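Long-range contacts in NikO protein (Streptomyces tendae, PDB 4FQD), which is an enolpyruvyl transferase essential in nikkomycin biosynthesis, related to the MurA enzymes that transfer enolpyruvyl from phosphoenolpyruvate to UDP-N-acetylglucosamine: residues A44-A49 against V87-W92; G120-A126 against G161-A167; G203-G208 against I245-E251. The protein carries 4 engineered substitutions. All coordinates share one frame; numbering follows the deposited sequence.

Contact 1: A44-A49 against V87-W92; sequences AATASA and VDASAW
The loop Ala44 to Ala49, which leads from helix 34-44 to strand 50-54, closes over the end of strand 84-88 at Val87 to Ser90. A water lies between the two backbones. It donates to Ala44 O (2.6 Å) and to Ala49 O (2.7 Å) and accepts from Ala89 N (2.7 Å), so three polar backbone atoms are satisfied although no direct hydrogen bond crosses the contact. Next to it the Ala89 methyl lies against the carbonyl oxygens of Ala44, Ala45 and Ala47, CB 3.4 Å from Ala44 O. Strands 50-54 and 84-88 are antiparallel neighbours in a sheet of this beta/alpha inverse barrel; Ala44 CB and Val87 CG2 meet at 3.7 Å, and Val51 of strand 50-54 touches both side chains. Trp92 has CG anti to its backbone nitrogen (chi1 -161°), which lays the six-membered ring beside Ala45, CZ3 obliquely 4.1 Å from CB; Phe69 meets this indole edge-to-face. Toward solvent, Asp88 makes an Asx turn: OD1 takes Ser90 N from 45° above the carboxylate plane and is also approached, too closely to be taken literally, by Ser90 OG, which lies 2.9 Å from Ser48 O without bonding to it.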
loop_
_atom_site.group_PDB
_atom_site.type_symbol
_atom_site.label_atom_id
_atom_site.label_comp_id
_atom_site.label_asym_id
_atom_site.label_seq_id
_atom_site.Cartn_x
_atom_site.Cartn_y
_atom_site.Cartn_z
ATOM N N ALA A 44 17.656 2.343 -31.673
ATOM C CA ALA A 44 18.156 2.004 -33.000
ATOM C C ALA A 44 17.858 3.112 -34.006
ATOM O O ALA A 44 18.610 3.320 -34.957
ATOM C CB ALA A 44 17.557 0.688 -33.469
ATOM N N ALA A 45 16.757 3.823 -33.783
ATOM C CA ALA A 45 16.330 4.886 -34.685
ATOM C C ALA A 45 17.288 6.073 -34.664
ATOM O O ALA A 45 17.298 6.890 -35.586
ATOM C CB ALA A 45 14.921 5.337 -34.338
ATOM N N THR A 46 18.088 6.166 -33.607
ATOM C CA THR A 46 19.038 7.260 -33.461
ATOM C C THR A 46 20.386 6.907 -34.078
ATOM O O THR A 46 21.226 7.780 -34.296
ATOM C CB THR A 46 19.271 7.602 -31.977
ATOM O OG1 THR A 46 20.054 6.569 -31.366
ATOM C CG2 THR A 46 17.947 7.736 -31.242
ATOM N N ALA A 47 20.585 5.624 -34.363
ATOM C CA ALA A 47 21.894 5.129 -34.777
ATOM C C ALA A 47 22.057 5.010 -36.291
ATOM O O ALA A 47 21.107 5.194 -37.051
ATOM C CB ALA A 47 22.183 3.791 -34.111
ATOM N N SER A 48 23.280 4.701 -36.711
ATOM C CA SER A 48 23.592 4.483 -38.117
ATOM C C SER A 48 24.119 3.068 -38.301
ATOM O O SER A 48 24.947 2.810 -39.174
ATOM C CB SER A 48 24.642 5.488 -38.595
ATOM O OG SER A 48 24.262 6.817 -38.284
ATOM N N ALA A 49 23.635 2.155 -37.468
ATOM C CA ALA A 49 24.092 0.772 -37.490
ATOM C C ALA A 49 22.913 -0.192 -37.404
ATOM O O ALA A 49 21.898 0.120 -36.784
ATOM C CB ALA A 49 25.060 0.524 -36.347
ATOM N N VAL A 87 16.579 -4.022 -37.801
ATOM C CA VAL A 87 16.338 -2.649 -38.229
ATOM C C VAL A 87 17.650 -1.915 -38.486
ATOM O O VAL A 87 18.700 -2.300 -37.971
ATOM C CB VAL A 87 15.526 -1.867 -37.179
ATOM C CG1 VAL A 87 14.133 -2.463 -37.026
ATOM C CG2 VAL A 87 16.260 -1.853 -35.847
ATOM N N ASP A 88 17.583 -0.859 -39.290
ATOM C CA ASP A 88 18.753 -0.041 -39.592
ATOM C C ASP A 88 18.308 1.363 -39.990
ATOM O O ASP A 88 17.647 1.548 -41.012
ATOM C CB ASP A 88 19.578 -0.672 -40.715
ATOM C CG ASP A 88 20.994 -0.120 -40.783
ATOM O OD1 ASP A 88 21.248 0.958 -40.205
ATOM O OD2 ASP A 88 21.854 -0.766 -41.417
ATOM N N ALA A 89 18.676 2.348 -39.179
ATOM C CA ALA A 89 18.250 3.724 -39.406
ATOM C C ALA A 89 19.315 4.548 -40.122
ATOM O O ALA A 89 19.313 5.775 -40.044
ATOM C CB ALA A 89 17.868 4.382 -38.088
ATOM N N SER A 90 20.221 3.871 -40.821
ATOM C CA SER A 90 21.304 4.546 -41.530
ATOM C C SER A 90 20.784 5.472 -42.625
ATOM O O SER A 90 21.190 6.631 -42.713
ATOM C CB SER A 90 22.268 3.523 -42.134
ATOM O OG SER A 90 22.798 2.668 -41.138
ATOM N N ALA A 91 19.881 4.957 -43.454
ATOM C CA ALA A 91 19.364 5.714 -44.591
ATOM C C ALA A 91 18.076 6.462 -44.257
ATOM O O ALA A 91 17.301 6.805 -45.150
ATOM C CB ALA A 91 19.149 4.794 -45.784
ATOM N N TRP A 92 17.856 6.712 -42.970
ATOM C CA TRP A 92 16.684 7.452 -42.518
ATOM C C TRP A 92 16.750 8.889 -43.028
ATOM O O TRP A 92 17.615 9.661 -42.614
ATOM C CB TRP A 92 16.617 7.443 -40.989
ATOM C CG TRP A 92 15.267 7.775 -40.426
ATOM C CD1 TRP A 92 14.558 8.925 -40.617
ATOM C CD2 TRP A 92 14.474 6.954 -39.559
ATOM N NE1 TRP A 92 13.367 8.865 -39.934
ATOM C CE2 TRP A 92 13.293 7.666 -39.276
ATOM C CE3 TRP A 92 14.647 5.683 -39.001
ATOM C CZ2 TRP A 92 12.289 7.151 -38.457
ATOM C CZ3 TRP A 92 13.649 5.173 -38.188
ATOM C CH2 TRP A 92 12.485 5.907 -37.925
HETATM O O HOH W 1 19.714 1.780 -36.760
#

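Contact 2: G120-A126 against G161-A167; sequences GVARLSA and GSVDLTA
Backbone hydrogen bonds join Ala122 with Leu165 and Leu124 with Val163, each pair bonded in both directions, in two antiparallel strands whose directions differ by 162°. Leu165 N reaches Ala122 O at 2.5 Å, almost in line with the carbonyl, and Leu124 N gives Val163 O a nearly straight bond. Beyond the Val121-Thr166 pair Ala167 N bonds to Gly120 O at 2.9 Å in the carbonyl plane; Gly120 has positive phi and takes the chain out of helix 112-118. Ser162 OG bonds to Asp160 OD1 and takes a weak bond from Ala126 N. CA-H...O contacts fill the intervals, such as Val121 CA to Leu165 O at 3.2 Å. Strand 163-166 is the middle of a three-stranded antiparallel sheet, between 121-124 and 154-157, and a G1 bulge at Gly161 and Ser162, facing Thr158, lies in the link from 154-157. Apolar contacts lie on the face of Ala122, Leu124, Val163 and Leu165: the CB atoms of Ala122 and Leu165 are 4.1 Å apart, and Leu145 of helix 142-149 covers both leucines and Val163. On the other face Val121 CG1 touches Thr166 CG2 at 3.7 Å. The charged pair is there too. Arg123 and Asp164 run side by side; the arginine, extended from CG to NE, brings NH1 to 2.8 Å from Asp164 OD1, guanidinium and carboxylate planes 56° apart, while OD2 has a long, weak ion pair with Arg156. An alanine in place of Asp164 is likely to leave the Arg123 guanidinium without its anionic mate and free to swing away from the sheet.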
loop_
_atom_site.group_PDB
_atom_site.type_symbol
_atom_site.label_atom_id
_atom_site.label_comp_id
_atom_site.label_asym_id
_atom_site.label_seq_id
_atom_site.Cartn_x
_atom_site.Cartn_y
_atom_site.Cartn_z
ATOM N N GLY A 120 16.203 17.945 -37.148
ATOM C CA GLY A 120 16.046 19.233 -36.501
ATOM C C GLY A 120 14.587 19.570 -36.259
ATOM O O GLY A 120 14.264 20.454 -35.465
ATOM N N VAL A 121 13.703 18.858 -36.951
ATOM C CA VAL A 121 12.267 19.065 -36.817
ATOM C C VAL A 121 11.531 17.740 -36.672
ATOM O O VAL A 121 12.005 16.700 -37.130
ATOM C CB VAL A 121 11.687 19.835 -38.021
ATOM C CG1 VAL A 121 12.019 21.315 -37.920
ATOM C CG2 VAL A 121 12.203 19.250 -39.324
ATOM N N ALA A 122 10.368 17.789 -36.028
ATOM C CA ALA A 122 9.534 16.610 -35.837
ATOM C C ALA A 122 8.107 17.025 -35.502
ATOM O O ALA A 122 7.889 17.931 -34.697
ATOM C CB ALA A 122 10.102 15.727 -34.737
ATOM N N ARG A 123 7.138 16.362 -36.123
ATOM C CA ARG A 123 5.735 16.660 -35.866
ATOM C C ARG A 123 5.102 15.583 -34.995
ATOM O O ARG A 123 5.198 14.394 -35.293
ATOM C CB ARG A 123 4.961 16.799 -37.178
ATOM C CG ARG A 123 3.534 17.298 -37.001
ATOM C CD ARG A 123 2.851 17.516 -38.340
ATOM N NE ARG A 123 1.621 18.290 -38.203
ATOM C CZ ARG A 123 1.545 19.608 -38.361
ATOM N NH1 ARG A 123 2.629 20.308 -38.668
ATOM N NH2 ARG A 123 0.382 20.227 -38.216
ATOM N N LEU A 124 4.458 16.009 -33.913
ATOM C CA LEU A 124 3.787 15.080 -33.015
ATOM C C LEU A 124 2.283 15.085 -33.267
ATOM O O LEU A 124 1.549 15.888 -32.692
ATOM C CB LEU A 124 4.088 15.430 -31.557
ATOM C CG LEU A 124 3.565 14.438 -30.520
ATOM C CD1 LEU A 124 3.967 13.025 -30.903
ATOM C CD2 LEU A 124 4.086 14.789 -29.136
ATOM N N SER A 125 1.837 14.181 -34.135
ATOM C CA SER A 125 0.433 14.109 -34.527
ATOM C C SER A 125 -0.472 13.728 -33.362
ATOM O O SER A 125 -0.043 13.057 -32.422
ATOM C CB SER A 125 0.254 13.113 -35.675
ATOM O OG SER A 125 1.039 13.483 -36.796
ATOM N N ALA A 126 -1.727 14.158 -33.433
ATOM C CA ALA A 126 -2.702 13.870 -32.387
ATOM C C ALA A 126 -3.800 12.940 -32.894
ATOM O O ALA A 126 -3.553 11.769 -33.183
ATOM C CB ALA A 126 -3.306 15.161 -31.857
ATOM N N GLY A 161 -4.306 19.718 -32.165
ATOM C CA GLY A 161 -3.605 19.224 -30.994
ATOM C C GLY A 161 -2.222 18.694 -31.313
ATOM O O GLY A 161 -1.504 18.234 -30.425
ATOM N N SER A 162 -1.845 18.756 -32.586
ATOM C CA SER A 162 -0.526 18.306 -33.013
ATOM C C SER A 162 0.551 19.290 -32.574
ATOM O O SER A 162 0.288 20.480 -32.408
ATOM C CB SER A 162 -0.484 18.120 -34.531
ATOM O OG SER A 162 -1.416 17.139 -34.948
ATOM N N VAL A 163 1.766 18.785 -32.382
ATOM C CA VAL A 163 2.875 19.620 -31.938
ATOM C C VAL A 163 4.056 19.525 -32.898
ATOM O O VAL A 163 4.448 18.434 -33.309
ATOM C CB VAL A 163 3.349 19.226 -30.523
ATOM C CG1 VAL A 163 4.351 20.242 -29.999
ATOM C CG2 VAL A 163 2.166 19.109 -29.575
ATOM N N ASP A 164 4.614 20.677 -33.255
ATOM C CA ASP A 164 5.799 20.729 -34.101
ATOM C C ASP A 164 7.044 20.965 -33.255
ATOM O O ASP A 164 7.140 21.968 -32.548
ATOM C CB ASP A 164 5.663 21.834 -35.150
ATOM C CG ASP A 164 4.616 21.516 -36.199
ATOM O OD1 ASP A 164 4.481 20.329 -36.561
ATOM O OD2 ASP A 164 3.929 22.450 -36.662
ATOM N N LEU A 165 7.995 20.040 -33.328
ATOM C CA LEU A 165 9.228 20.161 -32.558
ATOM C C LEU A 165 10.345 20.761 -33.405
ATOM O O LEU A 165 10.493 20.427 -34.580
ATOM C CB LEU A 165 9.661 18.800 -32.004
ATOM C CG LEU A 165 8.636 17.997 -31.198
ATOM C CD1 LEU A 165 9.319 16.866 -30.447
ATOM C CD2 LEU A 165 7.859 18.883 -30.240
ATOM N N THR A 166 11.125 21.654 -32.803
ATOM C CA THR A 166 12.259 22.273 -33.482
ATOM C C THR A 166 13.476 22.339 -32.566
ATOM O O THR A 166 13.347 22.578 -31.365
ATOM C CB THR A 166 11.926 23.695 -33.977
ATOM O OG1 THR A 166 11.262 24.424 -32.936
ATOM C CG2 THR A 166 11.025 23.642 -35.198
ATOM N N ALA A 167 14.656 22.127 -33.139
ATOM C CA ALA A 167 15.897 22.166 -32.374
ATOM C C ALA A 167 17.104 22.402 -33.275
ATOM O O ALA A 167 17.566 21.488 -33.960
ATOM C CB ALA A 167 16.071 20.877 -31.584
#

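Contact 3: G203-G208 against I245-E251; sequences GAVTHG and IHGRGPE
The imidazole of His207 is met at its edge by 245-251. Gly249 N lies in the ring plane, 3.3 Å from CD2, and Arg248 C is close by on the same rim. Glu251 comes to the NE2 corner with its carboxylate turned 87° from the ring, and OE2 stands somewhat out of the ring plane. His207 NE2 donates to Glu251 OE2 at 2.5 Å; the acceptor is met on its syn side, close to the carboxylate plane, but the N-H...O angle is a bent 135°. The glutamate reaches back because its CG sits between the backbone N and carbonyl carbon (chi1 61°) and the chain then folds at chi2. A CB on Gly249 would run into NE2, so the missing side chain lets the ring lie against the backbone. Helix 192-204 ends here, and the chain turns from it into strand 209-213, which pairs antiparallel with 242-248. That pairing starts with Gly208 and Gly247: Gly208 N bonds to Gly247 O at 3.0 Å, nearly straight, and Gly247 N returns a more bent bond to Gly208 O at 2.9 Å. Gly247 CA points C-H at Gly203 O (3.4 Å) and at Thr206 O, where a side chain would clash with both carbonyls. A water bridges Ala204 O and Arg248 N. Val205 and Pro250 cross at about a right angle, CB to CG 4.0 Å, and Ile245 CG2 packs on Gly203 O. Gly203 O is thus met by the Gly247 C-H, Ala204 O reaches the strand N-H of Arg248 only through the water, and the adjacent carboxylate would probably stabilise a protonated His207 at this exposed edge.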
loop_
_atom_site.group_PDB
_atom_site.type_symbol
_atom_site.label_atom_id
_atom_site.label_comp_id
_atom_site.label_asym_id
_atom_site.label_seq_id
_atom_site.Cartn_x
_atom_site.Cartn_y
_atom_site.Cartn_z
ATOM N N GLY A 203 19.978 12.322 -24.277
ATOM C CA GLY A 203 21.332 12.435 -23.768
ATOM C C GLY A 203 22.364 11.827 -24.697
ATOM O O GLY A 203 23.498 12.300 -24.770
ATOM N N ALA A 204 21.968 10.781 -25.414
ATOM C CA ALA A 204 22.879 10.074 -26.308
ATOM C C ALA A 204 23.065 10.799 -27.639
ATOM O O ALA A 204 24.116 10.691 -28.272
ATOM C CB ALA A 204 22.399 8.649 -26.538
ATOM N N VAL A 205 22.041 11.536 -28.061
ATOM C CA VAL A 205 22.094 12.257 -29.328
ATOM C C VAL A 205 22.481 13.718 -29.125
ATOM O O VAL A 205 22.310 14.546 -30.021
ATOM C CB VAL A 205 20.749 12.188 -30.077
ATOM C CG1 VAL A 205 20.435 10.753 -30.474
ATOM C CG2 VAL A 205 19.633 12.769 -29.222
ATOM N N THR A 206 23.006 14.026 -27.945
ATOM C CA THR A 206 23.407 15.386 -27.608
ATOM C C THR A 206 24.901 15.454 -27.304
ATOM O O THR A 206 25.447 14.571 -26.646
ATOM C CB THR A 206 22.618 15.907 -26.389
ATOM O OG1 THR A 206 21.218 15.922 -26.696
ATOM C CG2 THR A 206 23.062 17.311 -26.005
ATOM N N HIS A 207 25.559 16.500 -27.793
ATOM C CA HIS A 207 26.959 16.741 -27.467
ATOM C C HIS A 207 27.082 17.335 -26.069
ATOM O O HIS A 207 26.657 18.464 -25.829
ATOM C CB HIS A 207 27.588 17.692 -28.487
ATOM C CG HIS A 207 27.630 17.142 -29.876
ATOM N ND1 HIS A 207 27.917 17.920 -30.980
ATOM C CD2 HIS A 207 27.424 15.891 -30.349
ATOM C CE1 HIS A 207 27.886 17.175 -32.064
ATOM N NE2 HIS A 207 27.588 15.933 -31.710
ATOM N N GLY A 208 27.662 16.573 -25.149
ATOM C CA GLY A 208 27.849 17.050 -23.792
ATOM C C GLY A 208 27.478 16.020 -22.743
ATOM O O GLY A 208 26.959 14.951 -23.063
ATOM N N ILE A 245 25.445 10.341 -18.867
ATOM C CA ILE A 245 25.593 10.067 -20.290
ATOM C C ILE A 245 26.554 11.053 -20.942
ATOM O O ILE A 245 26.212 12.216 -21.160
ATOM C CB ILE A 245 24.244 10.141 -21.037
ATOM C CG1 ILE A 245 23.197 9.254 -20.361
ATOM C CG2 ILE A 245 24.425 9.757 -22.501
ATOM C CD1 ILE A 245 22.211 10.020 -19.506
ATOM N N HIS A 246 27.758 10.586 -21.248
ATOM C CA HIS A 246 28.721 11.406 -21.968
ATOM C C HIS A 246 28.387 11.372 -23.453
ATOM O O HIS A 246 28.994 10.629 -24.224
ATOM C CB HIS A 246 30.143 10.910 -21.717
ATOM C CG HIS A 246 30.511 10.852 -20.268
ATOM N ND1 HIS A 246 30.765 11.981 -19.518
ATOM C CD2 HIS A 246 30.663 9.801 -19.427
ATOM C CE1 HIS A 246 31.060 11.628 -18.280
ATOM N NE2 HIS A 246 31.006 10.312 -18.197
ATOM N N GLY A 247 27.408 12.182 -23.842
ATOM C CA GLY A 247 26.901 12.175 -25.201
ATOM C C GLY A 247 27.867 12.731 -26.228
ATOM O O GLY A 247 28.478 13.778 -26.024
ATOM N N ARG A 248 27.994 12.020 -27.342
ATOM C CA ARG A 248 28.863 12.440 -28.434
ATOM C C ARG A 248 28.081 12.548 -29.739
ATOM O O ARG A 248 28.647 12.449 -30.827
ATOM C CB ARG A 248 30.033 11.468 -28.588
ATOM C CG ARG A 248 31.308 11.925 -27.906
ATOM C CD ARG A 248 32.151 10.749 -27.431
ATOM N NE ARG A 248 32.200 9.662 -28.405
ATOM C CZ ARG A 248 31.654 8.465 -28.216
ATOM N NH1 ARG A 248 31.015 8.193 -27.086
ATOM N NH2 ARG A 248 31.748 7.537 -29.159
ATOM N N GLY A 249 26.773 12.751 -29.618
ATOM C CA GLY A 249 25.913 12.915 -30.775
ATOM C C GLY A 249 25.555 11.607 -31.449
ATOM O O GLY A 249 26.063 10.551 -31.073
ATOM N N PRO A 250 24.670 11.673 -32.454
ATOM C CA PRO A 250 24.225 10.501 -33.216
ATOM C C PRO A 250 25.363 9.873 -34.016
ATOM O O PRO A 250 25.280 8.701 -34.381
ATOM C CB PRO A 250 23.177 11.081 -34.175
ATOM C CG PRO A 250 22.766 12.379 -33.564
ATOM C CD PRO A 250 23.987 12.902 -32.887
ATOM N N GLU A 251 26.410 10.648 -34.280
ATOM C CA GLU A 251 27.544 10.162 -35.061
ATOM C C GLU A 251 28.392 9.157 -34.284
ATOM O O GLU A 251 29.238 8.474 -34.860
ATOM C CB GLU A 251 28.415 11.328 -35.547
ATOM C CG GLU A 251 29.026 12.178 -34.439
ATOM C CD GLU A 251 28.118 13.311 -33.994
ATOM O OE1 GLU A 251 26.927 13.307 -34.366
ATOM O OE2 GLU A 251 28.603 14.213 -33.278
HETATM O O HOH W 2 26.459 9.478 -27.517
#

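In the fold
Contact 1 is mostly buried, with serines at its solvent side; contacts 2 and 3 are partly buried. Contact 2 pairs two strands directly, whereas contacts 1 and 3 both set the turn after a helix against the end of a strand, and in each a water bridges backbone atoms of the two segments. Small methyls dominate contact 1, glycines and a histidine-carboxylate bond contact 3, a salt bridge and leucines contact 2. Contacts 1 and 3 touch, Thr46 CB lying 3.7 Å from Val205 CG1. Contact 2 stands about 8 Å from contact 1 by nearest atoms, but helix 112-118 joins them, its Ala114 lying on Ala45 and its Leu115 on Ala122.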